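Side-chain contacts in decaprenyl diphosphate synthase (Rhodobacter capsulatus, PDB 3MZV), which probably makes long-chain all-trans polyprenyl diphosphate by adding isopentenyl diphosphate units to farnesyl diphosphate, with magnesium as cofactor: residues Q217-D220 with D221-Y225; A230-G233 with K234-D238. One frame throughout, in Å; residues are numbered along the deposited sequence.

Interaction 1 of 2, residues Q217-D220 with D221-Y225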
loop_
_atom_site.group_PDB
_atom_site.type_symbol
_atom_site.label_atom_id
_atom_site.label_comp_id
_atom_site.label_asym_id
_atom_site.label_seq_id
_atom_site.Cartn_x
_atom_site.Cartn_y
_atom_site.Cartn_z
ATOM N N GLN B 217 -8.714 12.444 17.092
ATOM C CA GLN B 217 -8.992 11.049 17.398
ATOM C C GLN B 217 -9.607 10.893 18.801
ATOM O O GLN B 217 -10.508 10.107 18.972
ATOM C CB GLN B 217 -7.767 10.192 17.332
ATOM C CG GLN B 217 -8.077 8.728 17.531
ATOM C CD GLN B 217 -8.982 8.185 16.465
ATOM O OE1 GLN B 217 -10.065 7.636 16.735
ATOM N NE2 GLN B 217 -8.568 8.376 15.237
ATOM N N ILE B 218 -9.075 11.598 19.795
ATOM C CA ILE B 218 -9.676 11.534 21.123
ATOM C C ILE B 218 -11.130 11.954 21.094
ATOM O O ILE B 218 -11.983 11.294 21.718
ATOM C CB ILE B 218 -8.880 12.387 22.185
ATOM C CG1 ILE B 218 -7.452 11.872 22.308
ATOM C CG2 ILE B 218 -9.649 12.323 23.546
ATOM C CD1 ILE B 218 -6.464 12.689 23.245
ATOM N N VAL B 219 -11.461 12.992 20.333
ATOM C CA VAL B 219 -12.860 13.414 20.181
ATOM C C VAL B 219 -13.725 12.265 19.592
ATOM O O VAL B 219 -14.756 11.953 20.096
ATOM C CB VAL B 219 -13.038 14.695 19.322
ATOM C CG1 VAL B 219 -14.517 14.890 18.858
ATOM C CG2 VAL B 219 -12.606 15.926 20.115
ATOM N N ASP B 220 -13.249 11.618 18.561
ATOM C CA ASP B 220 -13.982 10.482 18.010
ATOM C C ASP B 220 -14.154 9.348 19.019
ATOM O O ASP B 220 -15.265 8.785 19.159
ATOM C CB ASP B 220 -13.248 9.981 16.803
ATOM C CG ASP B 220 -13.594 10.769 15.557
ATOM O OD1 ASP B 220 -14.605 11.508 15.588
ATOM O OD2 ASP B 220 -12.869 10.599 14.561
ATOM N N ASP B 221 -13.079 9.055 19.743
ATOM C CA ASP B 221 -13.127 7.963 20.754
ATOM C C ASP B 221 -14.101 8.302 21.889
ATOM O O ASP B 221 -14.803 7.432 22.385
ATOM C CB ASP B 221 -11.750 7.636 21.310
ATOM C CG ASP B 221 -10.763 7.162 20.227
ATOM O OD1 ASP B 221 -11.179 6.843 19.104
ATOM O OD2 ASP B 221 -9.565 7.113 20.524
ATOM N N LEU B 222 -14.156 9.585 22.274
ATOM C CA LEU B 222 -15.074 10.049 23.296
ATOM C C LEU B 222 -16.533 9.936 22.831
ATOM O O LEU B 222 -17.407 9.394 23.526
ATOM C CB LEU B 222 -14.716 11.489 23.677
ATOM C CG LEU B 222 -15.677 12.210 24.647
ATOM C CD1 LEU B 222 -16.053 11.413 25.900
ATOM C CD2 LEU B 222 -15.085 13.556 25.035
ATOM N N LEU B 223 -16.773 10.418 21.618
ATOM C CA LEU B 223 -18.111 10.420 21.072
ATOM C C LEU B 223 -18.602 8.981 20.845
ATOM O O LEU B 223 -19.797 8.707 20.913
ATOM C CB LEU B 223 -18.141 11.223 19.780
ATOM C CG LEU B 223 -17.958 12.746 19.841
ATOM C CD1 LEU B 223 -17.796 13.281 18.394
ATOM C CD2 LEU B 223 -19.095 13.483 20.562
ATOM N N ASP B 224 -17.677 8.056 20.643
ATOM C CA ASP B 224 -18.054 6.654 20.468
ATOM C C ASP B 224 -18.765 6.060 21.711
ATOM O O ASP B 224 -19.554 5.120 21.574
ATOM C CB ASP B 224 -16.856 5.821 20.158
ATOM C CG ASP B 224 -17.181 4.674 19.204
ATOM O OD1 ASP B 224 -17.437 4.992 18.026
ATOM O OD2 ASP B 224 -17.217 3.500 19.644
ATOM N N TYR B 225 -18.481 6.607 22.892
ATOM C CA TYR B 225 -19.146 6.201 24.158
ATOM C C TYR B 225 -20.160 7.202 24.698
ATOM O O TYR B 225 -20.477 7.232 25.908
ATOM C CB TYR B 225 -18.100 5.880 25.213
ATOM C CG TYR B 225 -17.413 4.580 24.995
ATOM C CD1 TYR B 225 -18.007 3.402 25.405
ATOM C CD2 TYR B 225 -16.140 4.506 24.406
ATOM C CE1 TYR B 225 -17.361 2.184 25.242
ATOM C CE2 TYR B 225 -15.514 3.299 24.220
ATOM C CZ TYR B 225 -16.138 2.135 24.636
ATOM O OH TYR B 225 -15.527 0.928 24.481
HETATM O O HOH W 1 -16.952 7.910 17.297
#
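Successive i to i+4 backbone hydrogen bonds join 217-220 to 221-225 in the last turns of helix 199-224, beginning with Asp-221 N to Gln-217 O at 2.9 Å. The sequence is the second aspartate-rich motif of trans-prenyl synthases, DDxxD, here Asp-220, Asp-221 and Asp-224. In relatives this motif binds the allylic diphosphate through magnesium ions, and it probably does so here. Asp-221 lies one turn on from Gln-217. Its CG is anti to the carbonyl carbon (chi1 -61°), which folds the carboxylate back along the helix until CG is 3.2 Å from Gln-217 O. Asp-221 OD2 also comes within 3.7 Å of Gln-217 CG, and the same oxygen accepts a hydrogen bond from Tyr-172 OH of helix 169-194. With an alanine here, the Tyr-172 hydroxyl would probably lose this acceptor, and the side of Gln-217 its neighbour. A second pair is apolar. Val-219 and Leu-223 lie side by side and point the same way, with Val-219 CG1 3.7 Å from Leu-223 CD1. Ile-218 and Leu-222 pack against helix 290-308. At the end of the helix Asp-220 O takes a bond from Asp-224 N and another from a water. Asp-224 N reaches it at 2.9 Å on a bent path, with an N-H...O angle of 138°. Asp-224 OD2 takes a hydrogen bond from Asp-239 N. The water lies 2.7 Å from Asp-220 O and also donates to Asp-224 OD1 at 3.0 Å.

Interaction 2 of 2, residues A230-G233 with K234-D238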
loop_
_atom_site.group_PDB
_atom_site.type_symbol
_atom_site.label_atom_id
_atom_site.label_comp_id
_atom_site.label_asym_id
_atom_site.label_seq_id
_atom_site.Cartn_x
_atom_site.Cartn_y
_atom_site.Cartn_z
ATOM N N ALA B 230 -22.386 10.436 28.553
ATOM C CA ALA B 230 -22.538 8.983 28.419
ATOM C C ALA B 230 -23.926 8.640 27.870
ATOM O O ALA B 230 -24.634 7.825 28.455
ATOM C CB ALA B 230 -22.295 8.281 29.786
ATOM N N GLU B 231 -24.314 9.271 26.761
ATOM C CA GLU B 231 -25.647 9.039 26.202
ATOM C C GLU B 231 -25.595 8.137 24.963
ATOM O O GLU B 231 -24.803 8.346 24.050
ATOM C CB GLU B 231 -26.443 10.350 25.957
ATOM C CG GLU B 231 -25.694 11.542 25.318
ATOM C CD GLU B 231 -26.380 12.893 25.607
ATOM O OE1 GLU B 231 -25.673 13.925 25.618
ATOM O OE2 GLU B 231 -27.618 12.933 25.833
ATOM N N ILE B 232 -26.424 7.100 24.965
ATOM C CA ILE B 232 -26.457 6.162 23.845
ATOM C C ILE B 232 -27.204 6.808 22.655
ATOM O O ILE B 232 -28.217 7.483 22.847
ATOM C CB ILE B 232 -27.046 4.770 24.265
ATOM C CG1 ILE B 232 -26.439 3.656 23.407
ATOM C CG2 ILE B 232 -28.585 4.755 24.200
ATOM C CD1 ILE B 232 -27.209 2.326 23.478
ATOM N N GLY B 233 -26.659 6.626 21.446
ATOM C CA GLY B 233 -27.280 7.113 20.202
ATOM C C GLY B 233 -26.830 6.332 18.971
ATOM O O GLY B 233 -26.285 5.220 19.079
ATOM N N LYS B 234 -27.070 6.914 17.797
ATOM C CA LYS B 234 -26.658 6.320 16.516
ATOM C C LYS B 234 -25.169 5.903 16.446
ATOM O O LYS B 234 -24.852 4.731 16.183
ATOM C CB LYS B 234 -26.990 7.271 15.340
ATOM C CG LYS B 234 -26.612 8.762 15.548
ATOM C CD LYS B 234 -26.935 9.634 14.321
ATOM C CE LYS B 234 -28.429 9.965 14.226
ATOM N NZ LYS B 234 -28.756 11.308 14.798
ATOM N N ASN B 235 -24.259 6.843 16.689
ATOM C CA ASN B 235 -22.858 6.599 16.376
ATOM C C ASN B 235 -22.073 6.006 17.550
ATOM O O ASN B 235 -20.863 6.206 17.606
ATOM C CB ASN B 235 -22.131 7.894 15.887
ATOM C CG ASN B 235 -22.980 8.768 14.937
ATOM O OD1 ASN B 235 -22.857 8.667 13.720
ATOM N ND2 ASN B 235 -23.803 9.659 15.504
ATOM N N THR B 236 -22.719 5.293 18.476
ATOM C CA THR B 236 -22.006 4.794 19.658
ATOM C C THR B 236 -21.868 3.286 19.670
ATOM O O THR B 236 -22.721 2.574 19.122
ATOM C CB THR B 236 -22.686 5.205 20.969
ATOM O OG1 THR B 236 -23.969 4.570 21.069
ATOM C CG2 THR B 236 -22.801 6.730 21.056
ATOM N N GLY B 237 -20.783 2.805 20.285
ATOM C CA GLY B 237 -20.651 1.389 20.570
ATOM C C GLY B 237 -19.720 0.580 19.702
ATOM O O GLY B 237 -19.468 -0.572 20.035
ATOM N N ASP B 238 -19.204 1.142 18.597
ATOM C CA ASP B 238 -18.337 0.360 17.710
ATOM C C ASP B 238 -17.020 -0.030 18.375
ATOM O O ASP B 238 -16.543 -1.148 18.213
ATOM C CB ASP B 238 -17.991 1.122 16.413
ATOM C CG ASP B 238 -19.182 1.273 15.456
ATOM O OD1 ASP B 238 -20.216 0.575 15.615
ATOM O OD2 ASP B 238 -19.053 2.101 14.519
#
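Thr-236 OG1 donates a hydrogen bond to Gly-233 O at 3.1 Å. The hydroxyl sits above the carbonyl plane, 37° out of it. This bond spans a type I beta turn from Gly-233 to Thr-236. Thr-236 is the buried residue of the contact, and its CB points toward 230-233. OG1 lies between the backbone N and the carbonyl carbon (chi1 66°), a rotamer that presents it to the Gly-233 carbonyl. Ile-232 crosses the threonine at about a right angle and lays CG1 3.5 Å from Thr-236 OG1. The other branch of the threonine, CG2, lies 3.9 Å from Glu-231 O. The methyl is thus in contact with backbone, while the hydroxyl closes the turn. Lys-234 takes the first corner of the turn, and its CB points away from 230-233. Further out, Ile-232 also touches Glu-279 of helix 277-287, and Glu-231 OE1 is hydrogen-bonded to Ser-229 OG. Gly-237 follows the turn at the N-cap position of helix 238-241. Its positive phi, 104°, would press a CB against the carbonyl O of Thr-236. The run from Gly-233 to Asp-238 is the Gly-Lys segment that follows the second aspartate-rich motif in prenyl synthases. In relatives its lysine contacts the allylic diphosphate. In this model Lys-234 extends away from the motif carboxylates, so any such role would need its side chain or the loop to move in toward the DDxxD site.

In the fold
Interaction 1 is buried in the helical core, whereas interaction 2 is a surface contact in the loop that leads from helix 199-224 to helix 238-241. Their centres are about 10 Å apart. Regular helix bonds, carboxylates and one apolar pair make up the first; a single side-chain hydrogen bond across a turn marks the second. They meet at the helix end. Asp-224 O is 2.9 Å from Gly-237 N, a probable hydrogen bond. Close by, Leu-223 O packs on Thr-236 CG2 at 3.6 Å. The 236-237 part of the loop therefore folds back on the C-terminal end of helix 199-224.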